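Local atomic coordinates of putative lipase/esterase (Lactobacillus plantarum WCFS1, PDB entry 3BXP), a protein that probably hydrolyses carboxylic ester bonds as a carboxylesterase of the alpha/beta-hydrolase clan, although its natural substrate is not established. Residues Ala58-Met61 with Met62-Met66. Residues are numbered along the deposited sequence; the frame is centred on the assembly and turned at random.
Sequences ATRM and MAAGM. With PGO (S-1,2-propanediol), chain J.
Met-62 N donates to Ala-58 O (3.0 Å, N-H...O 165°) and Ala-63 N to Thr-59 O, the final regular i to i+4 bonds of helix 54-63, the crossover helix of a beta-alpha-beta unit in the alpha/beta-hydrolase fold. Beyond them the coil tightens: Ala-64 N reaches Met-61 O at 3.0 Å from above the carbonyl plane and keeps a weak second bond to Arg-60 O. Gly-65, with positive phi, then turns the chain toward strand 67-72. Met-62, like Met-61 and Met-66 a selenomethionine, starts back along its helix: CB and CG lie by Ala-58 O, CG at 3.2 Å. Its CG stands anti to the carbonyl carbon (chi1 -65°) and chi2 is extended, which carries SE to 3.8 Å from C3 of a propanediol, probably from the crystallisation liquor; chi3 (75°) bends CE away from Ala-58 O, to 3.7 Å from Met-66 O, and the side chain packs on Thr-68, Tyr-21 and Leu-23. The diol's O2 shares a hydrogen bond with Thr-59 OG1, which also bonds Ala-55 O. Arg-60, bent at chi2, brings NH1 to 4.1 Å from Ala-63 CB. Met-66 turns back against Met-61, both packing on Met-38, and Met-66 CE rests 3.6 Å from Met-61 CB.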
# COMPACT_ATOMS: atom_id res chain seq x y z
N ALA B 58 4.33 -18.41 -10.50
CA ALA B 58 4.32 -19.80 -10.04
C ALA B 58 5.73 -20.25 -9.82
O ALA B 58 6.07 -20.79 -8.78
CB ALA B 58 3.63 -20.71 -11.04
N THR B 59 6.56 -19.96 -10.80
CA THR B 59 8.00 -20.36 -10.77
C THR B 59 8.70 -19.75 -9.56
O THR B 59 9.40 -20.43 -8.80
CB THR B 59 8.69 -19.94 -12.10
OG1 THR B 59 8.04 -20.61 -13.19
CG2 THR B 59 10.20 -20.27 -12.11
N ARG B 60 8.49 -18.45 -9.38
CA ARG B 60 9.12 -17.70 -8.28
C ARG B 60 8.65 -18.24 -6.92
O ARG B 60 9.45 -18.45 -6.01
CB ARG B 60 8.80 -16.21 -8.41
CG ARG B 60 9.40 -15.28 -7.35
CD ARG B 60 10.90 -15.39 -7.29
NE ARG B 60 11.53 -14.80 -6.10
CZ ARG B 60 11.90 -15.50 -5.02
NH1 ARG B 60 11.63 -16.79 -4.93
NH2 ARG B 60 12.53 -14.89 -4.01
N MSE B 61 7.36 -18.50 -6.82
CA MSE B 61 6.77 -18.92 -5.53
C MSE B 61 7.31 -20.30 -5.17
O MSE B 61 7.72 -20.53 -4.04
CB MSE B 61 5.25 -18.92 -5.56
CG MSE B 61 4.65 -17.51 -5.46
SE MSE B 61 5.39 -16.07 -4.35
CE MSE B 61 6.90 -15.54 -5.44
N MSE B 62 7.39 -21.18 -6.16
CA MSE B 62 7.94 -22.51 -5.92
C MSE B 62 9.38 -22.46 -5.47
O MSE B 62 9.75 -23.24 -4.59
CB MSE B 62 7.79 -23.39 -7.13
CG MSE B 62 6.33 -23.61 -7.36
SE MSE B 62 6.07 -24.87 -8.66
CE MSE B 62 6.51 -26.45 -7.59
N ALA B 63 10.18 -21.57 -6.06
CA ALA B 63 11.59 -21.48 -5.70
C ALA B 63 11.73 -21.12 -4.24
O ALA B 63 12.79 -21.35 -3.62
CB ALA B 63 12.34 -20.46 -6.60
N ALA B 64 10.67 -20.56 -3.65
CA ALA B 64 10.67 -20.26 -2.22
C ALA B 64 10.36 -21.46 -1.32
O ALA B 64 10.45 -21.38 -0.09
CB ALA B 64 9.68 -19.11 -1.89
N GLY B 65 10.00 -22.58 -1.92
CA GLY B 65 9.64 -23.81 -1.17
C GLY B 65 8.16 -24.05 -0.96
O GLY B 65 7.71 -24.35 0.15
N MSE B 66 7.40 -23.90 -2.04
CA MSE B 66 5.97 -24.14 -2.01
C MSE B 66 5.53 -24.95 -3.20
O MSE B 66 6.11 -24.88 -4.29
CB MSE B 66 5.25 -22.80 -2.04
CG MSE B 66 5.62 -21.93 -0.88
SE MSE B 66 4.59 -20.26 -1.03
CE MSE B 66 4.01 -20.49 -2.55
C1 PGO J . 5.24 -22.39 -14.36
C2 PGO J . 6.08 -23.49 -13.70
C3 PGO J . 5.63 -23.78 -12.28
O1 PGO J . 3.91 -22.60 -13.87
O2 PGO J . 7.46 -23.12 -13.62